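Local coordinates for chitin oligosaccharide binding protein NagB2 (Paenibacillus sp. FPU-7, PDB 7EHU), which binds short chitin oligosaccharides, N,N'-diacetylchitobiose and N,N',N''-triacetylchitotriose, as an extracellular solute-binding protein that probably serves their uptake, at residues Q405-G410 / E415-K420; D241-G246 / P250-L255; A59-A64 / V332-K337. All coordinates share one frame; numbering follows the deposited sequence.

Contact 1. Residues Q405-G410 / E415-K420; sequences QELLGG and EKLVEK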
loop_
_atom_site.group_PDB
_atom_site.type_symbol
_atom_site.label_atom_id
_atom_site.label_comp_id
_atom_site.label_asym_id
_atom_site.label_seq_id
_atom_site.Cartn_x
_atom_site.Cartn_y
_atom_site.Cartn_z
ATOM N N GLN A 405 -8.340 14.505 -6.103
ATOM C CA GLN A 405 -9.658 14.796 -5.555
ATOM C C GLN A 405 -10.298 15.955 -6.309
ATOM O O GLN A 405 -11.487 15.902 -6.659
ATOM C CB GLN A 405 -9.537 15.096 -4.062
ATOM C CG GLN A 405 -9.266 13.871 -3.198
ATOM C CD GLN A 405 -9.019 14.220 -1.751
ATOM O OE1 GLN A 405 -8.462 15.271 -1.434
ATOM N NE2 GLN A 405 -9.450 13.350 -0.854
ATOM N N GLU A 406 -9.510 16.995 -6.600
ATOM C CA GLU A 406 -9.990 18.126 -7.388
ATOM C C GLU A 406 -10.333 17.706 -8.808
ATOM O O GLU A 406 -11.327 18.174 -9.366
ATOM C CB GLU A 406 -8.921 19.218 -7.389
ATOM C CG GLU A 406 -8.749 19.857 -6.034
ATOM C CD GLU A 406 -7.513 20.732 -5.917
ATOM O OE1 GLU A 406 -7.202 21.150 -4.789
ATOM O OE2 GLU A 406 -6.833 20.970 -6.931
ATOM N N LEU A 407 -9.516 16.837 -9.413
ATOM C CA LEU A 407 -9.825 16.320 -10.742
ATOM C C LEU A 407 -11.175 15.613 -10.752
ATOM O O LEU A 407 -12.013 15.860 -11.629
ATOM C CB LEU A 407 -8.716 15.359 -11.175
ATOM C CG LEU A 407 -8.860 14.698 -12.552
ATOM C CD1 LEU A 407 -8.862 15.716 -13.660
ATOM C CD2 LEU A 407 -7.758 13.677 -12.797
ATOM N N LEU A 408 -11.391 14.696 -9.799
ATOM C CA LEU A 408 -12.636 13.936 -9.794
ATOM C C LEU A 408 -13.834 14.824 -9.490
ATOM O O LEU A 408 -14.946 14.536 -9.945
ATOM C CB LEU A 408 -12.575 12.764 -8.806
ATOM C CG LEU A 408 -11.582 11.630 -9.085
ATOM C CD1 LEU A 408 -11.925 10.373 -8.269
ATOM C CD2 LEU A 408 -11.520 11.326 -10.559
ATOM N N GLY A 409 -13.623 15.918 -8.757
ATOM C CA GLY A 409 -14.645 16.912 -8.480
ATOM C C GLY A 409 -14.833 17.985 -9.532
ATOM O O GLY A 409 -15.695 18.858 -9.364
ATOM N N GLY A 410 -14.056 17.959 -10.616
ATOM C CA GLY A 410 -14.226 18.895 -11.714
ATOM C C GLY A 410 -13.593 20.250 -11.513
ATOM O O GLY A 410 -13.836 21.160 -12.315
ATOM N N GLU A 415 -5.033 18.590 -17.636
ATOM C CA GLU A 415 -3.934 19.447 -18.057
ATOM C C GLU A 415 -3.457 20.343 -16.914
ATOM O O GLU A 415 -2.248 20.514 -16.702
ATOM C CB GLU A 415 -4.401 20.285 -19.248
ATOM C CG GLU A 415 -4.671 19.501 -20.541
ATOM C CD GLU A 415 -5.952 18.661 -20.524
ATOM O OE1 GLU A 415 -6.879 18.949 -19.737
ATOM O OE2 GLU A 415 -6.050 17.740 -21.360
ATOM N N LYS A 416 -4.391 20.939 -16.173
ATOM C CA LYS A 416 -4.000 21.787 -15.054
ATOM C C LYS A 416 -3.427 20.949 -13.917
ATOM O O LYS A 416 -2.530 21.411 -13.196
ATOM C CB LYS A 416 -5.206 22.618 -14.599
ATOM C CG LYS A 416 -5.725 23.620 -15.633
ATOM C CD LYS A 416 -4.739 24.718 -15.932
ATOM C CE LYS A 416 -5.464 26.042 -16.146
ATOM N NZ LYS A 416 -4.755 26.885 -17.141
ATOM N N LEU A 417 -3.905 19.712 -13.755
ATOM C CA LEU A 417 -3.324 18.835 -12.745
ATOM C C LEU A 417 -1.839 18.604 -13.010
ATOM O O LEU A 417 -1.009 18.752 -12.106
ATOM C CB LEU A 417 -4.079 17.504 -12.698
ATOM C CG LEU A 417 -3.552 16.489 -11.668
ATOM C CD1 LEU A 417 -4.691 15.671 -11.075
ATOM C CD2 LEU A 417 -2.493 15.590 -12.253
ATOM N N VAL A 418 -1.478 18.223 -14.239
ATOM C CA VAL A 418 -0.075 17.894 -14.469
ATOM C C VAL A 418 0.790 19.151 -14.368
ATOM O O VAL A 418 1.948 19.077 -13.948
ATOM C CB VAL A 418 0.156 17.106 -15.777
ATOM C CG1 VAL A 418 -0.504 15.704 -15.714
ATOM C CG2 VAL A 418 -0.331 17.885 -17.010
ATOM N N GLU A 419 0.247 20.319 -14.739
ATOM C CA GLU A 419 0.981 21.576 -14.582
ATOM C C GLU A 419 1.266 21.854 -13.107
ATOM O O GLU A 419 2.396 22.202 -12.727
ATOM C CB GLU A 419 0.179 22.725 -15.225
ATOM C CG GLU A 419 0.763 24.125 -15.047
ATOM C CD GLU A 419 -0.185 25.257 -15.477
ATOM O OE1 GLU A 419 -1.329 25.348 -14.978
ATOM O OE2 GLU A 419 0.229 26.074 -16.319
ATOM N N LYS A 420 0.242 21.704 -12.261
ATOM C CA LYS A 420 0.404 21.898 -10.824
ATOM C C LYS A 420 1.401 20.899 -10.249
ATOM O O LYS A 420 2.253 21.255 -9.426
ATOM C CB LYS A 420 -0.974 21.764 -10.164
ATOM C CG LYS A 420 -1.054 21.928 -8.650
ATOM C CD LYS A 420 -2.502 21.693 -8.185
ATOM C CE LYS A 420 -2.641 21.573 -6.671
ATOM N NZ LYS A 420 -3.923 20.882 -6.243
#
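A helical hairpin near the C-terminus joins these two segments: helix 394-408 ends, the chain turns, and helix 414-430 comes back alongside, with a leucine pair and a salt bridge between them. Leu407 and Leu417 mark where the backbones come nearest, their CA atoms 7.3 Å apart. Both side chains are buried and cross at about a right angle. Leu417 has CG anti to its own backbone N (chi1 180°), which sends CD1 across to Leu407; there CD1 lies 4.0 Å from Leu407 CB and equally far from Leu407 CD2, touching one methylene and one methyl of the same residue. Phe236 of helix 230-244 packs on Leu417 as well, so the pair belongs to a larger apolar layer.

One turn further along helix 414-430, Lys420 reaches back over the seam. Its chain is extended throughout, and it runs at about a right angle to Glu406, whose chain is extended beyond CG. NZ donates to Glu406 OE2 at 3.0 Å, approaching from above the carboxylate, 35° out of its plane. OE1 of Glu406 is farther from the same NZ, at 3.6 Å, so the ammonium leans on one oxygen and does not straddle both. A second bond, from Lys420 NZ to Ser403 OG, ties the lysine to the preceding turn of helix 394-408, and the two partners together limit where the ammonium can go.

Gly410 finishes the first helix with positive phi, its N bonded to Leu407 O at 3.1 Å as part of a Schellman motif. Capped in this way, helix 394-408 gives over to the short connection, and the whole is an antiparallel alpha-alpha hairpin, apolar inside and charged along its edge.

Contact 2. Residues D241-G246 / P250-L255; sequences DLKDKG and PNVLGL
Lys243 leaves its helix with CG anti to the backbone N, then bends at chi2 (72°) and again at chi4 (68°), and those two bends carry the end of the chain over to Pro250 and Val252. On the other side, Val252 places CG1 between its backbone N and carbonyl carbon (chi1 54°), where that methyl meets the lysine. The two side chains approach obliquely: Lys243 CE lies 3.8 Å from Val252 CG1, with Lys243 CD a little behind at 4.1 Å from the same methyl.

Beyond this apolar touch the ammonium sits beside Pro250, NZ being 4.0 Å from Pro250 CA. No direct hydrogen bond spans the segments. Instead a water accepts from Lys243 NZ at 3.0 Å and donates to Pro250 O at 3.3 Å, making a one-water bridge between the helix and the loop.

The helix itself stops in a Schellman motif, where Gly246, at positive phi, bonds through its N to Lys243 O at 2.9 Å. The chemistry thus divides along one side chain: the methylenes of Lys243 lie on a valine methyl, while its charge is turned to water and, through that water, to a backbone carbonyl, with no acidic partner across the contact.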
loop_
_atom_site.group_PDB
_atom_site.type_symbol
_atom_site.label_atom_id
_atom_site.label_comp_id
_atom_site.label_asym_id
_atom_site.label_seq_id
_atom_site.Cartn_x
_atom_site.Cartn_y
_atom_site.Cartn_z
ATOM N N ASP A 241 -11.873 10.295 -17.400
ATOM C CA ASP A 241 -12.920 9.706 -18.230
ATOM C C ASP A 241 -13.675 8.607 -17.484
ATOM O O ASP A 241 -14.887 8.464 -17.657
ATOM C CB ASP A 241 -12.351 9.180 -19.556
ATOM C CG ASP A 241 -13.439 8.962 -20.613
ATOM O OD1 ASP A 241 -14.089 9.961 -21.021
ATOM O OD2 ASP A 241 -13.655 7.802 -21.033
ATOM N N LEU A 242 -12.997 7.849 -16.623
ATOM C CA LEU A 242 -13.697 6.834 -15.845
ATOM C C LEU A 242 -14.749 7.464 -14.939
ATOM O O LEU A 242 -15.814 6.880 -14.711
ATOM C CB LEU A 242 -12.704 6.069 -14.977
ATOM C CG LEU A 242 -11.711 5.142 -15.674
ATOM C CD1 LEU A 242 -10.734 4.588 -14.658
ATOM C CD2 LEU A 242 -12.413 4.011 -16.408
ATOM N N LYS A 243 -14.439 8.622 -14.355
ATOM C CA LYS A 243 -15.420 9.325 -13.533
ATOM C C LYS A 243 -16.523 9.935 -14.393
ATOM O O LYS A 243 -17.705 9.811 -14.054
ATOM C CB LYS A 243 -14.703 10.399 -12.709
ATOM C CG LYS A 243 -15.561 11.253 -11.756
ATOM C CD LYS A 243 -16.053 10.488 -10.536
ATOM C CE LYS A 243 -16.959 11.354 -9.660
ATOM N NZ LYS A 243 -18.266 11.690 -10.313
ATOM N N ASP A 244 -16.151 10.577 -15.515
ATOM C CA ASP A 244 -17.133 11.220 -16.392
ATOM C C ASP A 244 -18.184 10.235 -16.876
ATOM O O ASP A 244 -19.355 10.598 -17.060
ATOM C CB ASP A 244 -16.441 11.811 -17.629
ATOM C CG ASP A 244 -15.654 13.067 -17.328
ATOM O OD1 ASP A 244 -15.925 13.700 -16.289
ATOM O OD2 ASP A 244 -14.752 13.421 -18.134
ATOM N N LYS A 245 -17.772 8.998 -17.146
ATOM C CA LYS A 245 -18.659 7.965 -17.657
ATOM C C LYS A 245 -19.527 7.340 -16.568
ATOM O O LYS A 245 -20.395 6.521 -16.887
ATOM C CB LYS A 245 -17.807 6.862 -18.322
ATOM C CG LYS A 245 -17.114 7.263 -19.640
ATOM C CD LYS A 245 -17.855 6.758 -20.872
ATOM C CE LYS A 245 -17.238 7.275 -22.180
ATOM N NZ LYS A 245 -15.834 6.829 -22.397
ATOM N N GLY A 246 -19.308 7.671 -15.295
ATOM C CA GLY A 246 -20.007 6.987 -14.223
ATOM C C GLY A 246 -19.444 5.625 -13.881
ATOM O O GLY A 246 -20.109 4.826 -13.211
ATOM N N PRO A 250 -20.066 7.518 -8.252
ATOM C CA PRO A 250 -20.231 8.981 -8.184
ATOM C C PRO A 250 -20.045 9.546 -6.806
ATOM O O PRO A 250 -19.841 10.757 -6.689
ATOM C CB PRO A 250 -21.673 9.219 -8.666
ATOM C CG PRO A 250 -22.367 7.923 -8.475
ATOM C CD PRO A 250 -21.294 6.870 -8.751
ATOM N N ASN A 251 -20.138 8.748 -5.745
ATOM C CA ASN A 251 -19.919 9.300 -4.418
ATOM C C ASN A 251 -18.514 9.058 -3.901
ATOM O O ASN A 251 -18.294 9.130 -2.688
ATOM C CB ASN A 251 -20.948 8.794 -3.424
ATOM C CG ASN A 251 -21.144 9.749 -2.253
ATOM O OD1 ASN A 251 -20.880 10.953 -2.341
ATOM N ND2 ASN A 251 -21.639 9.207 -1.150
ATOM N N VAL A 252 -17.554 8.846 -4.806
ATOM C CA VAL A 252 -16.158 8.629 -4.420
ATOM C C VAL A 252 -15.669 9.683 -3.431
ATOM O O VAL A 252 -14.977 9.359 -2.457
ATOM C CB VAL A 252 -15.270 8.550 -5.678
ATOM C CG1 VAL A 252 -15.454 9.772 -6.570
ATOM C CG2 VAL A 252 -13.787 8.376 -5.286
ATOM N N LEU A 253 -16.002 10.957 -3.661
ATOM C CA LEU A 253 -15.479 12.012 -2.794
ATOM C C LEU A 253 -16.253 12.132 -1.485
ATOM O O LEU A 253 -15.808 12.861 -0.590
ATOM C CB LEU A 253 -15.426 13.364 -3.525
ATOM C CG LEU A 253 -14.558 13.409 -4.785
ATOM C CD1 LEU A 253 -14.576 14.815 -5.395
ATOM C CD2 LEU A 253 -13.115 12.987 -4.498
ATOM N N GLY A 254 -17.356 11.403 -1.334
ATOM C CA GLY A 254 -18.124 11.398 -0.106
ATOM C C GLY A 254 -17.881 10.186 0.766
ATOM O O GLY A 254 -18.558 10.030 1.791
ATOM N N LEU A 255 -16.930 9.326 0.397
ATOM C CA LEU A 255 -16.698 8.073 1.094
ATOM C C LEU A 255 -15.250 7.979 1.532
ATOM O O LEU A 255 -14.345 8.366 0.789
ATOM C CB LEU A 255 -16.986 6.901 0.158
ATOM C CG LEU A 255 -18.446 6.767 -0.262
ATOM C CD1 LEU A 255 -18.545 5.792 -1.444
ATOM C CD2 LEU A 255 -19.331 6.289 0.878
HETATM O O HOH W 1 -20.581 12.999 -8.929
#

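Contact 3. Residues A59-A64 / V332-K337; sequences AEVPGA and VKAFIK
The charged part of this contact is a salt bridge between Glu60, in the last turn of helix 44-60, and Lys337 of helix 326-339. Their side chains come from opposite directions. Glu60 is extended, with CG anti to the backbone N (chi1 -173°), whereas Lys337 folds at chi3 and chi4 to bring NZ round to Glu60 OE2, 2.6 Å away. Lys337 CE is crowded against the same carboxylate, 2.9 Å from Glu60 OE1, so the exact placement of the lysine end is doubtful. Asn338 ND2 also donates to Glu60 OE2, so consecutive residues of helix 326-339 direct two nitrogens at one oxygen.

The apolar part lies next to the salt bridge. Val61 turns CG2 onto CB of the buried Ala334, and at 3.5 Å the two methyl carbons are closer than usual van der Waals contact. The small alanine lets the chain come in here, with Val61 CA and Ala334 CA 7.5 Å apart. Glu60 OE1 also rests over Ala334 CB, at 3.9 Å.

Backbone bonding shapes the exit from the helix: Ala64 N returns to Val61 O at 3.1 Å, closing a type II turn with Gly63 at positive phi before strand 64-70 starts. Helix 326-339 thus packs against the helix-to-strand corner of the beta-alpha-beta crossover formed by 30-36, 44-60 and 64-70, whose strands pair parallel, a unit characteristic of the alpha/beta lobes of periplasmic-type binding proteins.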
loop_
_atom_site.group_PDB
_atom_site.type_symbol
_atom_site.label_atom_id
_atom_site.label_comp_id
_atom_site.label_asym_id
_atom_site.label_seq_id
_atom_site.Cartn_x
_atom_site.Cartn_y
_atom_site.Cartn_z
ATOM N N ALA A 59 7.777 -10.664 28.377
ATOM C CA ALA A 59 8.155 -11.775 29.249
ATOM C C ALA A 59 9.644 -12.085 29.130
ATOM O O ALA A 59 10.283 -12.496 30.104
ATOM C CB ALA A 59 7.325 -13.012 28.888
ATOM N N GLU A 60 10.212 -11.878 27.946
ATOM C CA GLU A 60 11.608 -12.197 27.695
ATOM C C GLU A 60 12.555 -11.121 28.203
ATOM O O GLU A 60 13.710 -11.420 28.521
ATOM C CB GLU A 60 11.796 -12.377 26.186
ATOM C CG GLU A 60 13.152 -12.881 25.769
ATOM C CD GLU A 60 13.330 -12.863 24.275
ATOM O OE1 GLU A 60 14.439 -12.505 23.824
ATOM O OE2 GLU A 60 12.347 -13.169 23.566
ATOM N N VAL A 61 12.098 -9.878 28.275
ATOM C CA VAL A 61 12.928 -8.750 28.676
ATOM C C VAL A 61 12.306 -8.119 29.915
ATOM O O VAL A 61 11.574 -7.119 29.815
ATOM C CB VAL A 61 13.069 -7.736 27.531
ATOM C CG1 VAL A 61 14.054 -6.626 27.919
ATOM C CG2 VAL A 61 13.510 -8.427 26.225
ATOM N N PRO A 62 12.549 -8.681 31.094
ATOM C CA PRO A 62 12.019 -8.073 32.313
ATOM C C PRO A 62 12.450 -6.617 32.381
ATOM O O PRO A 62 13.574 -6.259 32.012
ATOM C CB PRO A 62 12.644 -8.901 33.437
ATOM C CG PRO A 62 13.130 -10.153 32.820
ATOM C CD PRO A 62 13.200 -9.980 31.335
ATOM N N GLY A 63 11.539 -5.779 32.827
ATOM C CA GLY A 63 11.772 -4.365 32.904
ATOM C C GLY A 63 11.220 -3.582 31.731
ATOM O O GLY A 63 11.003 -2.374 31.866
ATOM N N ALA A 64 10.961 -4.232 30.600
ATOM C CA ALA A 64 10.541 -3.541 29.392
ATOM C C ALA A 64 9.022 -3.555 29.264
ATOM O O ALA A 64 8.391 -4.615 29.356
ATOM C CB ALA A 64 11.171 -4.219 28.174
ATOM N N VAL A 332 14.245 -3.554 21.800
ATOM C CA VAL A 332 13.957 -3.469 20.377
ATOM C C VAL A 332 14.454 -4.715 19.663
ATOM O O VAL A 332 13.761 -5.264 18.801
ATOM C CB VAL A 332 14.568 -2.179 19.787
ATOM C CG1 VAL A 332 14.702 -2.281 18.270
ATOM C CG2 VAL A 332 13.753 -0.960 20.167
ATOM N N LYS A 333 15.659 -5.171 19.997
ATOM C CA LYS A 333 16.177 -6.373 19.355
ATOM C C LYS A 333 15.281 -7.569 19.649
ATOM O O LYS A 333 15.039 -8.400 18.770
ATOM C CB LYS A 333 17.598 -6.652 19.834
ATOM C CG LYS A 333 18.642 -5.685 19.307
ATOM C CD LYS A 333 20.062 -6.258 19.436
ATOM C CE LYS A 333 21.063 -5.269 20.009
ATOM N NZ LYS A 333 22.287 -5.980 20.485
ATOM N N ALA A 334 14.794 -7.681 20.884
ATOM C CA ALA A 334 13.900 -8.781 21.238
ATOM C C ALA A 334 12.591 -8.699 20.464
ATOM O O ALA A 334 12.051 -9.725 20.032
ATOM C CB ALA A 334 13.649 -8.805 22.751
ATOM N N PHE A 335 12.071 -7.487 20.280
ATOM C CA PHE A 335 10.863 -7.327 19.489
ATOM C C PHE A 335 11.096 -7.788 18.050
ATOM O O PHE A 335 10.276 -8.520 17.480
ATOM C CB PHE A 335 10.399 -5.867 19.491
ATOM C CG PHE A 335 9.277 -5.615 18.518
ATOM C CD1 PHE A 335 7.979 -6.005 18.822
ATOM C CD2 PHE A 335 9.524 -5.064 17.280
ATOM C CE1 PHE A 335 6.954 -5.822 17.928
ATOM C CE2 PHE A 335 8.487 -4.877 16.370
ATOM C CZ PHE A 335 7.207 -5.272 16.689
ATOM N N ILE A 336 12.215 -7.373 17.446
ATOM C CA ILE A 336 12.517 -7.791 16.077
ATOM C C ILE A 336 12.589 -9.315 16.003
ATOM O O ILE A 336 12.013 -9.948 15.108
ATOM C CB ILE A 336 13.802 -7.112 15.561
ATOM C CG1 ILE A 336 13.601 -5.598 15.423
ATOM C CG2 ILE A 336 14.279 -7.725 14.240
ATOM C CD1 ILE A 336 14.877 -4.838 15.271
ATOM N N LYS A 337 13.288 -9.916 16.969
ATOM C CA LYS A 337 13.433 -11.364 17.027
ATOM C C LYS A 337 12.085 -12.063 17.073
ATOM O O LYS A 337 11.903 -13.131 16.462
ATOM C CB LYS A 337 14.258 -11.732 18.260
ATOM C CG LYS A 337 14.406 -13.233 18.491
ATOM C CD LYS A 337 15.028 -13.586 19.845
ATOM C CE LYS A 337 14.154 -13.187 20.992
ATOM N NZ LYS A 337 13.257 -14.305 21.443
#

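Contacts 1 and 2 are neighbours, their centres about 14 Å apart, and Leu408 joins them: its CD1 lies 4.0 Å from Val252 CG1, while Leu408 O approaches Lys243 CE at 3.8 Å. Leu253 CD1 adds to the seam, 3.5 Å from Gln405 O. Contact 3 lies across the chain's centre, about 49 Å centre to centre from contact 1 and about 48 Å from contact 2. The three centres lie about 22 to 29 Å from the chain's centre. Along the sequence, 59-64 and 332-337 enclose contact 2. The glycan pocket draws its residues from between 37 and 389, so contact 1 follows it in sequence; as in this family, the sugar probably lies between the two lobes.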